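Local coordinates for cobalamin biosynthesis protein CobN (Mycobacterium tuberculosis, PDB 7C6O) that probably serves as the large, catalytic subunit of cobaltochelatase, the enzyme that inserts cobalt into the corrin ring during cobalamin biosynthesis, at residues I934-D946 against R994-G1006. Sequence-based numbering, arbitrary orientation.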
loop_
_atom_site.group_PDB
_atom_site.type_symbol
_atom_site.label_atom_id
_atom_site.label_comp_id
_atom_site.label_asym_id
_atom_site.label_seq_id
_atom_site.Cartn_x
_atom_site.Cartn_y
_atom_site.Cartn_z
ATOM N N ILE A 934 -16.860 -7.975 -22.702
ATOM C CA ILE A 934 -17.745 -7.435 -21.679
ATOM C C ILE A 934 -17.231 -6.062 -21.270
ATOM O O ILE A 934 -16.035 -5.889 -21.017
ATOM C CB ILE A 934 -17.825 -8.380 -20.467
ATOM C CG1 ILE A 934 -18.153 -9.812 -20.913
ATOM C CG2 ILE A 934 -18.851 -7.876 -19.463
ATOM C CD1 ILE A 934 -19.522 -9.975 -21.552
ATOM N N ASP A 935 -18.131 -5.084 -21.212
ATOM C CA ASP A 935 -17.757 -3.754 -20.755
ATOM C C ASP A 935 -17.418 -3.791 -19.268
ATOM O O ASP A 935 -17.969 -4.586 -18.502
ATOM C CB ASP A 935 -18.889 -2.760 -21.020
ATOM C CG ASP A 935 -18.390 -1.338 -21.231
ATOM O OD1 ASP A 935 -17.178 -1.087 -21.073
ATOM O OD2 ASP A 935 -19.218 -0.466 -21.567
ATOM N N VAL A 936 -16.485 -2.936 -18.861
ATOM C CA VAL A 936 -16.052 -2.874 -17.469
ATOM C C VAL A 936 -15.974 -1.417 -17.037
ATOM O O VAL A 936 -15.344 -0.596 -17.712
ATOM C CB VAL A 936 -14.690 -3.564 -17.246
ATOM C CG1 VAL A 936 -14.299 -3.487 -15.773
ATOM C CG2 VAL A 936 -14.727 -5.010 -17.709
ATOM N N THR A 937 -16.614 -1.098 -15.916
ATOM C CA THR A 937 -16.416 0.163 -15.216
ATOM C C THR A 937 -15.620 -0.122 -13.952
ATOM O O THR A 937 -15.986 -1.006 -13.172
ATOM C CB THR A 937 -17.751 0.832 -14.869
ATOM O OG1 THR A 937 -18.404 1.248 -16.074
ATOM C CG2 THR A 937 -17.525 2.046 -13.982
ATOM N N VAL A 938 -14.528 0.612 -13.763
ATOM C CA VAL A 938 -13.576 0.353 -12.688
ATOM C C VAL A 938 -13.613 1.518 -11.715
ATOM O O VAL A 938 -13.403 2.672 -12.108
ATOM C CB VAL A 938 -12.152 0.148 -13.226
ATOM C CG1 VAL A 938 -11.177 -0.060 -12.074
ATOM C CG2 VAL A 938 -12.109 -1.027 -14.188
ATOM N N ARG A 939 -13.864 1.218 -10.443
ATOM C CA ARG A 939 -13.646 2.170 -9.360
ATOM C C ARG A 939 -12.321 1.821 -8.692
ATOM O O ARG A 939 -12.207 0.788 -8.024
ATOM C CB ARG A 939 -14.796 2.143 -8.354
ATOM C CG ARG A 939 -14.522 2.946 -7.086
ATOM C CD ARG A 939 -14.139 4.401 -7.383
ATOM N NE ARG A 939 -13.833 5.128 -6.152
ATOM C CZ ARG A 939 -14.754 5.655 -5.349
ATOM N NH1 ARG A 939 -16.041 5.552 -5.655
ATOM N NH2 ARG A 939 -14.389 6.292 -4.242
ATOM N N ILE A 940 -11.317 2.670 -8.890
ATOM C CA ILE A 940 -10.035 2.517 -8.215
ATOM C C ILE A 940 -10.078 3.325 -6.927
ATOM O O ILE A 940 -10.825 4.301 -6.805
ATOM C CB ILE A 940 -8.855 2.958 -9.109
ATOM C CG1 ILE A 940 -8.986 4.434 -9.491
ATOM C CG2 ILE A 940 -8.752 2.073 -10.354
ATOM C CD1 ILE A 940 -7.815 4.968 -10.301
ATOM N N SER A 941 -9.282 2.910 -5.950
ATOM C CA SER A 941 -9.148 3.701 -4.741
ATOM C C SER A 941 -8.140 4.823 -4.966
ATOM O O SER A 941 -7.444 4.878 -5.985
ATOM C CB SER A 941 -8.718 2.821 -3.568
ATOM O OG SER A 941 -7.434 2.267 -3.794
ATOM N N GLY A 942 -8.076 5.740 -4.002
ATOM C CA GLY A 942 -7.054 6.770 -4.054
ATOM C C GLY A 942 -5.653 6.194 -3.990
ATOM O O GLY A 942 -4.749 6.652 -4.695
ATOM N N PHE A 943 -5.452 5.169 -3.158
ATOM C CA PHE A 943 -4.117 4.590 -3.053
ATOM C C PHE A 943 -3.734 3.832 -4.317
ATOM O O PHE A 943 -2.565 3.845 -4.718
ATOM C CB PHE A 943 -4.008 3.666 -1.844
ATOM C CG PHE A 943 -2.669 2.999 -1.741
ATOM C CD1 PHE A 943 -1.556 3.719 -1.337
ATOM C CD2 PHE A 943 -2.511 1.665 -2.086
ATOM C CE1 PHE A 943 -0.314 3.119 -1.258
ATOM C CE2 PHE A 943 -1.270 1.059 -2.014
ATOM C CZ PHE A 943 -0.170 1.786 -1.597
ATOM N N PHE A 944 -4.692 3.140 -4.945
ATOM C CA PHE A 944 -4.394 2.481 -6.214
ATOM C C PHE A 944 -3.896 3.488 -7.239
ATOM O O PHE A 944 -2.920 3.231 -7.953
ATOM C CB PHE A 944 -5.625 1.747 -6.745
ATOM C CG PHE A 944 -5.343 0.897 -7.956
ATOM C CD1 PHE A 944 -5.056 -0.453 -7.816
ATOM C CD2 PHE A 944 -5.352 1.449 -9.230
ATOM C CE1 PHE A 944 -4.787 -1.240 -8.922
ATOM C CE2 PHE A 944 -5.082 0.669 -10.343
ATOM C CZ PHE A 944 -4.803 -0.679 -10.187
ATOM N N ARG A 945 -4.566 4.639 -7.330
ATOM C CA ARG A 945 -4.091 5.730 -8.176
ATOM C C ARG A 945 -2.664 6.135 -7.814
ATOM O O ARG A 945 -1.819 6.321 -8.701
ATOM C CB ARG A 945 -5.049 6.914 -8.046
ATOM C CG ARG A 945 -4.520 8.256 -8.520
ATOM C CD ARG A 945 -5.288 9.369 -7.824
ATOM N NE ARG A 945 -4.948 9.447 -6.406
ATOM C CZ ARG A 945 -5.720 9.990 -5.469
ATOM N NH1 ARG A 945 -6.904 10.502 -5.783
ATOM N NH2 ARG A 945 -5.306 10.013 -4.209
ATOM N N ASP A 946 -2.373 6.254 -6.513
ATOM C CA ASP A 946 -1.056 6.698 -6.062
ATOM C C ASP A 946 0.037 5.702 -6.433
ATOM O O ASP A 946 1.109 6.090 -6.915
ATOM C CB ASP A 946 -1.056 6.894 -4.546
ATOM C CG ASP A 946 -1.912 8.052 -4.098
ATOM O OD1 ASP A 946 -2.567 8.695 -4.948
ATOM O OD2 ASP A 946 -1.920 8.315 -2.879
ATOM N N ARG A 994 -13.854 4.926 -18.474
ATOM C CA ARG A 994 -14.307 3.798 -17.659
ATOM C C ARG A 994 -13.726 3.763 -16.253
ATOM O O ARG A 994 -14.280 3.053 -15.404
ATOM C CB ARG A 994 -13.976 2.468 -18.353
ATOM C CG ARG A 994 -14.744 2.207 -19.637
ATOM C CD ARG A 994 -16.233 2.068 -19.378
ATOM N NE ARG A 994 -16.959 1.663 -20.580
ATOM C CZ ARG A 994 -17.384 2.506 -21.517
ATOM N NH1 ARG A 994 -17.154 3.808 -21.396
ATOM N NH2 ARG A 994 -18.036 2.048 -22.578
ATOM N N ILE A 995 -12.642 4.478 -15.967
ATOM C CA ILE A 995 -11.938 4.374 -14.693
ATOM C C ILE A 995 -12.280 5.592 -13.844
ATOM O O ILE A 995 -12.041 6.734 -14.253
ATOM C CB ILE A 995 -10.422 4.260 -14.903
ATOM C CG1 ILE A 995 -10.106 3.160 -15.918
ATOM C CG2 ILE A 995 -9.721 3.983 -13.576
ATOM C CD1 ILE A 995 -8.654 3.113 -16.326
ATOM N N PHE A 996 -12.822 5.350 -12.654
ATOM C CA PHE A 996 -13.186 6.416 -11.735
ATOM C C PHE A 996 -12.513 6.175 -10.390
ATOM O O PHE A 996 -12.175 5.040 -10.046
ATOM C CB PHE A 996 -14.710 6.509 -11.581
ATOM C CG PHE A 996 -15.426 6.739 -12.883
ATOM C CD1 PHE A 996 -15.693 8.025 -13.325
ATOM C CD2 PHE A 996 -15.802 5.670 -13.681
ATOM C CE1 PHE A 996 -16.338 8.241 -14.534
ATOM C CE2 PHE A 996 -16.446 5.877 -14.890
ATOM C CZ PHE A 996 -16.716 7.163 -15.315
ATOM N N GLY A 997 -12.299 7.253 -9.643
ATOM C CA GLY A 997 -11.627 7.133 -8.368
ATOM C C GLY A 997 -11.840 8.348 -7.492
ATOM O O GLY A 997 -12.624 9.241 -7.815
ATOM N N SER A 998 -11.126 8.359 -6.366
ATOM C CA SER A 998 -11.185 9.479 -5.436
ATOM C C SER A 998 -10.787 10.778 -6.127
ATOM O O SER A 998 -10.031 10.782 -7.101
ATOM C CB SER A 998 -10.260 9.227 -4.240
ATOM O OG SER A 998 -10.767 8.209 -3.393
ATOM N N LYS A 999 -11.310 11.887 -5.610
ATOM C CA LYS A 999 -10.906 13.197 -6.098
ATOM C C LYS A 999 -9.389 13.335 -5.999
ATOM O O LYS A 999 -8.791 12.893 -5.008
ATOM C CB LYS A 999 -11.593 14.303 -5.290
ATOM C CG LYS A 999 -11.272 15.719 -5.748
ATOM C CD LYS A 999 -12.097 16.756 -4.999
ATOM C CE LYS A 999 -11.824 18.160 -5.528
ATOM N NZ LYS A 999 -12.611 19.207 -4.816
ATOM N N PRO A 1000 -8.734 13.909 -7.012
ATOM C CA PRO A 1000 -7.280 14.093 -6.941
ATOM C C PRO A 1000 -6.880 14.816 -5.666
ATOM O O PRO A 1000 -7.536 15.768 -5.236
ATOM C CB PRO A 1000 -6.966 14.936 -8.182
ATOM C CG PRO A 1000 -8.072 14.651 -9.118
ATOM C CD PRO A 1000 -9.293 14.398 -8.284
ATOM N N GLY A 1001 -5.798 14.344 -5.060
ATOM C CA GLY A 1001 -5.334 14.891 -3.811
ATOM C C GLY A 1001 -6.071 14.403 -2.586
ATOM O O GLY A 1001 -5.778 14.879 -1.482
ATOM N N THR A 1002 -7.025 13.479 -2.732
ATOM C CA THR A 1002 -7.864 13.010 -1.634
ATOM C C THR A 1002 -7.999 11.494 -1.708
ATOM O O THR A 1002 -7.564 10.851 -2.670
ATOM C CB THR A 1002 -9.263 13.643 -1.663
ATOM O OG1 THR A 1002 -10.078 12.958 -2.623
ATOM C CG2 THR A 1002 -9.191 15.102 -2.043
ATOM N N TYR A 1003 -8.675 10.938 -0.698
ATOM C CA TYR A 1003 -8.845 9.503 -0.534
ATOM C C TYR A 1003 -10.235 9.205 0.007
ATOM O O TYR A 1003 -10.940 10.089 0.494
ATOM C CB TYR A 1003 -7.770 8.937 0.406
ATOM C CG TYR A 1003 -6.390 9.262 -0.090
ATOM C CD1 TYR A 1003 -5.765 8.441 -1.012
ATOM C CD2 TYR A 1003 -5.736 10.423 0.313
ATOM C CE1 TYR A 1003 -4.522 8.742 -1.501
ATOM C CE2 TYR A 1003 -4.482 10.737 -0.177
ATOM C CZ TYR A 1003 -3.882 9.889 -1.085
ATOM O OH TYR A 1003 -2.638 10.179 -1.585
ATOM N N GLY A 1004 -10.626 7.938 -0.091
ATOM C CA GLY A 1004 -11.842 7.449 0.525
ATOM C C GLY A 1004 -13.035 7.441 -0.417
ATOM O O GLY A 1004 -13.007 7.968 -1.531
ATOM N N ALA A 1005 -14.116 6.819 0.067
ATOM C CA ALA A 1005 -15.369 6.728 -0.669
ATOM C C ALA A 1005 -16.514 7.474 -0.001
ATOM O O ALA A 1005 -17.581 7.608 -0.611
ATOM C CB ALA A 1005 -15.765 5.258 -0.870
ATOM N N GLY A 1006 -16.329 7.948 1.233
ATOM C CA GLY A 1006 -17.254 8.859 1.870
ATOM C C GLY A 1006 -18.400 8.219 2.623
ATOM O O GLY A 1006 -18.996 8.875 3.484
HETATM O O HOH W 1 -17.156 7.204 -3.483
HETATM O O HOH W 2 -11.570 5.892 -3.848
HETATM O O HOH W 3 -8.511 5.787 -0.964
#
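Strands 935-940 and 995-997 pair in parallel, held by three backbone hydrogen bonds: Val938 N to Arg994 O, Phe996 N to Val938 O (2.8 Å) and Ile940 N to Phe996 O. They are neighbours in the sheet, and the mostly helical chain between them makes this a beta-alpha-beta crossover.

On the face carrying Val938 and Ile995, the CG2 methyls of Ile940 and Ile995 touch; on the face carrying Arg939 and Phe996, Thr937 CG2 lies against Phe996 CD2. Past the strands, Gly942 CA packs against Tyr1003 CD1 at 3.7 Å.

A salt bridge joins the segments at the strand start: Arg994, bent at chi2 (-64°), grips Asp935 side-on. NE meets OD1 at 2.8 Å almost straight, and NH2 reaches the syn lone pair of OD2, which also bonds His977. Beyond the strands, Arg945, bent at chi3 (70°), clasps Thr1002 O end-on with NH1 and NH2 (2.9 Å from NH2), tying the first helical turn to the loop with the type II turn Lys999 to Thr1002. Within its own segment, a salt bridge from NE and NH2 to Asp946 OD1 holds this guanidinium, one face covered by Gly942 CA. Tyr1003 OH lies only 2.4 Å from Asp946 OD2, a hydrogen bond whose exact length is doubtful; carboxylate and ring stand nearly perpendicular, and Gln600 is a second partner of that oxygen.

Water links Arg939 NH1 to Ala1005 O, and Tyr1026 makes a cation-pi contact with Arg939.

Within the mixed sheet, strand 935-940 lies between 880-885 and 995-997, with 1032-1034 beyond the latter; helix 1044-1051 covers Thr937 and Phe996, and helix 595-604 borders Phe943 and Tyr1003.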